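Local coordinates for immunoglobulin-like protein (Pseudomonas aeruginosa, PDB 3N6Y) that is of unknown function but adopts an immunoglobulin-like beta-sandwich fold and is made with a signal sequence, so is probably exported from the cytoplasm, at residues Glu63-Pro75 and Arg84-Pro96. Sequence-based numbering, arbitrary orientation.
Sequences EGDTPLTLLYLTP and RHDKFEVVQKLVP
The Tyr72 ring presents an edge to Phe88, whose carbonyl O lies near the ring plane, 3.6 Å from Tyr72 CD1; Val90 CG2 approaches the same ring obliquely. The Phe88 ring has Tyr72 CB at its edge, while Thr74 CG2 comes in obliquely, 3.9 Å from Phe88 CD2. The two aromatics are neighbours on one face of the sheet without stacking, and Tyr72 OH runs on to bond Ala104 O. Further along that face Leu68 CG packs on Leu94 CD2 at 3.6 Å, the two side chains crossing at about a right angle and both touching Leu58. On the other face, in the conformers given, Leu71 (CG anti to the backbone N, chi1 178°) brings CD1 against Glu89 CG, and Lys87 NZ makes a salt bridge with Glu89 OE1. Paired backbone bonds link Leu68 with Gln92, Leu70 with Val90 and Tyr72 with Phe88. Beyond them Thr74 grips segment 84-96 twice: its N bonds Asp86 O, and its OG1 meets a lone pair of His85 O at 2.8 Å. At the far end Lys93 NZ forms a salt bridge with Glu63 OE1 (3.1 Å). With strand 116-124 flanking 68-74, this is an antiparallel strand pair within one sheet of an immunoglobulin-like beta sandwich.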
loop_
_atom_site.group_PDB
_atom_site.type_symbol
_atom_site.label_atom_id
_atom_site.label_comp_id
_atom_site.label_asym_id
_atom_site.label_seq_id
_atom_site.Cartn_x
_atom_site.Cartn_y
_atom_site.Cartn_z
ATOM N N GLU A 63 20.735 3.696 -1.899
ATOM C CA GLU A 63 20.363 5.047 -2.332
ATOM C C GLU A 63 20.138 5.176 -3.825
ATOM O O GLU A 63 19.290 5.956 -4.258
ATOM C CB GLU A 63 21.426 6.060 -1.911
ATOM C CG GLU A 63 21.574 6.261 -0.448
ATOM C CD GLU A 63 20.339 6.877 0.219
ATOM O OE1 GLU A 63 19.471 7.472 -0.462
ATOM O OE2 GLU A 63 20.258 6.772 1.448
ATOM N N GLY A 64 20.899 4.445 -4.624
ATOM C CA GLY A 64 20.814 4.604 -6.079
ATOM C C GLY A 64 19.802 3.696 -6.748
ATOM O O GLY A 64 19.767 3.581 -7.978
ATOM N N ASP A 65 18.979 3.039 -5.939
ATOM C CA ASP A 65 18.053 2.030 -6.436
ATOM C C ASP A 65 16.831 2.689 -7.061
ATOM O O ASP A 65 16.440 3.829 -6.720
ATOM C CB ASP A 65 17.577 1.088 -5.326
ATOM C CG ASP A 65 18.663 0.141 -4.831
ATOM O OD1 ASP A 65 19.731 0.055 -5.476
ATOM O OD2 ASP A 65 18.419 -0.529 -3.812
ATOM N N THR A 66 16.271 1.988 -8.025
ATOM C CA THR A 66 14.962 2.331 -8.586
ATOM C C THR A 66 13.950 2.395 -7.422
ATOM O O THR A 66 13.872 1.485 -6.605
ATOM C CB THR A 66 14.532 1.286 -9.611
ATOM O OG1 THR A 66 15.499 1.221 -10.679
ATOM C CG2 THR A 66 13.118 1.545 -10.220
ATOM N N PRO A 67 13.198 3.494 -7.341
ATOM C CA PRO A 67 12.180 3.638 -6.314
ATOM C C PRO A 67 11.038 2.647 -6.471
ATOM O O PRO A 67 10.970 1.871 -7.466
ATOM C CB PRO A 67 11.703 5.068 -6.543
ATOM C CG PRO A 67 11.711 5.149 -7.998
ATOM C CD PRO A 67 13.030 4.518 -8.375
ATOM N N LEU A 68 10.190 2.606 -5.449
ATOM C CA LEU A 68 9.017 1.778 -5.521
ATOM C C LEU A 68 7.915 2.512 -6.261
ATOM O O LEU A 68 7.784 3.714 -6.197
ATOM C CB LEU A 68 8.522 1.381 -4.134
ATOM C CG LEU A 68 9.495 0.609 -3.254
ATOM C CD1 LEU A 68 8.769 0.278 -1.899
ATOM C CD2 LEU A 68 10.014 -0.652 -4.016
ATOM N N THR A 69 7.106 1.748 -6.978
ATOM C CA THR A 69 5.832 2.230 -7.520
ATOM C C THR A 69 4.728 1.494 -6.730
ATOM O O THR A 69 4.615 0.245 -6.765
ATOM C CB THR A 69 5.675 1.944 -9.014
ATOM O OG1 THR A 69 6.726 2.576 -9.768
ATOM C CG2 THR A 69 4.336 2.522 -9.531
ATOM N N LEU A 70 3.916 2.268 -6.014
ATOM C CA LEU A 70 2.755 1.723 -5.301
ATOM C C LEU A 70 1.551 1.930 -6.204
ATOM O O LEU A 70 1.117 3.081 -6.421
ATOM C CB LEU A 70 2.492 2.406 -3.952
ATOM C CG LEU A 70 3.384 2.160 -2.728
ATOM C CD1 LEU A 70 4.891 2.281 -3.060
ATOM C CD2 LEU A 70 3.055 3.176 -1.650
ATOM N N LEU A 71 1.029 0.836 -6.716
ATOM C CA LEU A 71 -0.065 0.859 -7.692
ATOM C C LEU A 71 -1.315 0.428 -6.975
ATOM O O LEU A 71 -1.454 -0.717 -6.599
ATOM C CB LEU A 71 0.202 -0.094 -8.848
ATOM C CG LEU A 71 -0.940 -0.129 -9.869
ATOM C CD1 LEU A 71 -1.103 1.295 -10.550
ATOM C CD2 LEU A 71 -0.703 -1.238 -10.897
ATOM N N TYR A 72 -2.229 1.367 -6.740
ATOM C CA TYR A 72 -3.506 1.053 -6.145
ATOM C C TYR A 72 -4.542 0.948 -7.247
ATOM O O TYR A 72 -4.765 1.918 -7.959
ATOM C CB TYR A 72 -3.969 2.210 -5.253
ATOM C CG TYR A 72 -3.046 2.631 -4.107
ATOM C CD1 TYR A 72 -1.895 3.362 -4.324
ATOM C CD2 TYR A 72 -3.338 2.256 -2.798
ATOM C CE1 TYR A 72 -1.067 3.730 -3.280
ATOM C CE2 TYR A 72 -2.518 2.641 -1.749
ATOM C CZ TYR A 72 -1.407 3.353 -1.986
ATOM O OH TYR A 72 -0.603 3.748 -0.911
ATOM N N LEU A 73 -5.132 -0.216 -7.421
ATOM C CA LEU A 73 -6.285 -0.352 -8.305
ATOM C C LEU A 73 -7.567 -0.318 -7.455
ATOM O O LEU A 73 -7.713 -1.084 -6.479
ATOM C CB LEU A 73 -6.185 -1.671 -9.063
ATOM C CG LEU A 73 -5.023 -1.841 -10.032
ATOM C CD1 LEU A 73 -5.094 -3.314 -10.658
ATOM C CD2 LEU A 73 -5.077 -0.803 -11.136
ATOM N N THR A 74 -8.509 0.517 -7.878
ATOM C CA THR A 74 -9.695 0.828 -7.109
ATOM C C THR A 74 -10.936 0.475 -7.921
ATOM O O THR A 74 -10.823 0.252 -9.129
ATOM C CB THR A 74 -9.771 2.300 -6.673
ATOM O OG1 THR A 74 -10.374 3.085 -7.713
ATOM C CG2 THR A 74 -8.386 2.872 -6.386
ATOM N N PRO A 75 -12.126 0.423 -7.254
ATOM C CA PRO A 75 -13.341 0.252 -8.017
ATOM C C PRO A 75 -13.845 1.480 -8.777
ATOM O O PRO A 75 -14.869 1.387 -9.466
ATOM C CB PRO A 75 -14.363 -0.162 -6.951
ATOM C CG PRO A 75 -13.535 -0.502 -5.705
ATOM C CD PRO A 75 -12.375 0.365 -5.800
ATOM N N ARG A 84 -12.688 10.408 -12.496
ATOM C CA ARG A 84 -12.649 9.064 -11.935
ATOM C C ARG A 84 -11.215 8.543 -11.853
ATOM O O ARG A 84 -10.471 8.567 -12.824
ATOM C CB ARG A 84 -13.536 8.071 -12.715
ATOM C CG ARG A 84 -13.735 6.675 -12.033
ATOM C CD ARG A 84 -14.628 5.692 -12.836
ATOM N NE ARG A 84 -14.035 5.418 -14.142
ATOM C CZ ARG A 84 -14.557 5.724 -15.323
ATOM N NH1 ARG A 84 -15.757 6.280 -15.438
ATOM N NH2 ARG A 84 -13.859 5.454 -16.417
ATOM N N HIS A 85 -10.863 8.063 -10.669
ATOM C CA HIS A 85 -9.566 7.467 -10.400
ATOM C C HIS A 85 -9.769 5.960 -10.178
ATOM O O HIS A 85 -10.138 5.500 -9.067
ATOM C CB HIS A 85 -8.924 8.153 -9.190
ATOM C CG HIS A 85 -8.956 9.633 -9.266
ATOM N ND1 HIS A 85 -7.897 10.392 -9.727
ATOM C CD2 HIS A 85 -9.951 10.506 -8.975
ATOM C CE1 HIS A 85 -8.231 11.672 -9.681
ATOM N NE2 HIS A 85 -9.479 11.767 -9.253
ATOM N N ASP A 86 -9.477 5.185 -11.221
ATOM C CA ASP A 86 -9.507 3.705 -11.139
ATOM C C ASP A 86 -8.144 3.152 -10.723
ATOM O O ASP A 86 -8.029 1.971 -10.327
ATOM C CB ASP A 86 -9.915 3.134 -12.504
ATOM C CG ASP A 86 -11.305 3.584 -12.891
ATOM O OD1 ASP A 86 -12.242 3.038 -12.255
ATOM O OD2 ASP A 86 -11.440 4.461 -13.779
ATOM N N LYS A 87 -7.119 3.964 -10.847
ATOM C CA LYS A 87 -5.830 3.643 -10.235
ATOM C C LYS A 87 -5.235 4.872 -9.651
ATOM O O LYS A 87 -5.479 5.990 -10.121
ATOM C CB LYS A 87 -4.861 3.031 -11.230
ATOM C CG LYS A 87 -4.323 3.982 -12.290
ATOM C CD LYS A 87 -3.201 3.288 -13.036
ATOM C CE LYS A 87 -2.568 4.098 -14.173
ATOM N NZ LYS A 87 -1.516 5.116 -13.782
ATOM N N PHE A 88 -4.454 4.675 -8.600
ATOM C CA PHE A 88 -3.514 5.693 -8.120
ATOM C C PHE A 88 -2.110 5.093 -8.207
ATOM O O PHE A 88 -1.929 3.893 -7.930
ATOM C CB PHE A 88 -3.791 6.025 -6.664
ATOM C CG PHE A 88 -5.121 6.658 -6.448
ATOM C CD1 PHE A 88 -5.353 7.952 -6.882
ATOM C CD2 PHE A 88 -6.133 5.990 -5.781
ATOM C CE1 PHE A 88 -6.589 8.541 -6.673
ATOM C CE2 PHE A 88 -7.382 6.592 -5.576
ATOM C CZ PHE A 88 -7.581 7.857 -6.012
ATOM N N GLU A 89 -1.141 5.914 -8.570
ATOM C CA GLU A 89 0.284 5.530 -8.582
ATOM C C GLU A 89 1.118 6.498 -7.747
ATOM O O GLU A 89 1.067 7.723 -7.927
ATOM C CB GLU A 89 0.783 5.476 -10.012
ATOM C CG GLU A 89 0.552 4.137 -10.633
ATOM C CD GLU A 89 1.260 3.969 -11.988
ATOM O OE1 GLU A 89 0.616 3.433 -12.907
ATOM O OE2 GLU A 89 2.431 4.393 -12.134
ATOM N N VAL A 90 1.865 5.944 -6.810
ATOM C CA VAL A 90 2.656 6.731 -5.869
ATOM C C VAL A 90 4.082 6.242 -6.016
ATOM O O VAL A 90 4.299 5.031 -5.966
ATOM C CB VAL A 90 2.160 6.595 -4.419
ATOM C CG1 VAL A 90 3.122 7.271 -3.457
ATOM C CG2 VAL A 90 0.765 7.194 -4.270
ATOM N N VAL A 91 5.023 7.173 -6.263
ATOM C CA VAL A 91 6.441 6.760 -6.341
ATOM C C VAL A 91 7.067 7.010 -4.970
ATOM O O VAL A 91 6.848 8.060 -4.383
ATOM C CB VAL A 91 7.207 7.413 -7.485
ATOM C CG1 VAL A 91 8.696 6.987 -7.393
ATOM C CG2 VAL A 91 6.600 6.949 -8.815
ATOM N N GLN A 92 7.746 6.002 -4.421
ATOM C CA GLN A 92 8.361 6.096 -3.094
ATOM C C GLN A 92 9.852 5.783 -3.180
ATOM O O GLN A 92 10.229 4.637 -3.467
ATOM C CB GLN A 92 7.687 5.107 -2.122
ATOM C CG GLN A 92 8.318 5.027 -0.708
ATOM C CD GLN A 92 7.724 3.887 0.166
ATOM O OE1 GLN A 92 6.513 3.695 0.197
ATOM N NE2 GLN A 92 8.585 3.140 0.874
ATOM N N LYS A 93 10.702 6.774 -2.907
ATOM C CA LYS A 93 12.158 6.506 -2.842
ATOM C C LYS A 93 12.448 5.534 -1.685
ATOM O O LYS A 93 11.942 5.685 -0.593
ATOM C CB LYS A 93 12.943 7.805 -2.642
ATOM C CG LYS A 93 14.467 7.623 -2.472
ATOM C CD LYS A 93 15.228 8.890 -2.921
ATOM C CE LYS A 93 16.697 8.927 -2.484
ATOM N NZ LYS A 93 17.505 7.708 -2.825
ATOM N N LEU A 94 13.271 4.524 -1.965
ATOM C CA LEU A 94 13.713 3.606 -0.949
ATOM C C LEU A 94 14.636 4.290 0.062
ATOM O O LEU A 94 15.520 5.041 -0.286
ATOM C CB LEU A 94 14.445 2.436 -1.617
ATOM C CG LEU A 94 13.528 1.494 -2.426
ATOM C CD1 LEU A 94 14.424 0.611 -3.290
ATOM C CD2 LEU A 94 12.613 0.673 -1.515
ATOM N N VAL A 95 14.405 4.022 1.334
ATOM C CA VAL A 95 15.229 4.566 2.420
ATOM C C VAL A 95 15.934 3.407 3.081
ATOM O O VAL A 95 15.309 2.641 3.786
ATOM C CB VAL A 95 14.344 5.305 3.443
ATOM C CG1 VAL A 95 15.111 5.713 4.637
ATOM C CG2 VAL A 95 13.647 6.507 2.754
ATOM N N PRO A 96 17.254 3.263 2.860
ATOM C CA PRO A 96 17.946 2.055 3.313
ATOM C C PRO A 96 17.721 1.731 4.808
ATOM O O PRO A 96 17.541 0.573 5.196
ATOM C CB PRO A 96 19.423 2.371 3.010
ATOM C CG PRO A 96 19.369 3.316 1.833
ATOM C CD PRO A 96 18.132 4.144 2.069
HETATM O O HOH W 1 16.664 7.375 0.514
HETATM O O HOH W 2 14.838 4.469 -4.477
HETATM O O HOH W 3 -11.903 0.489 -11.602
#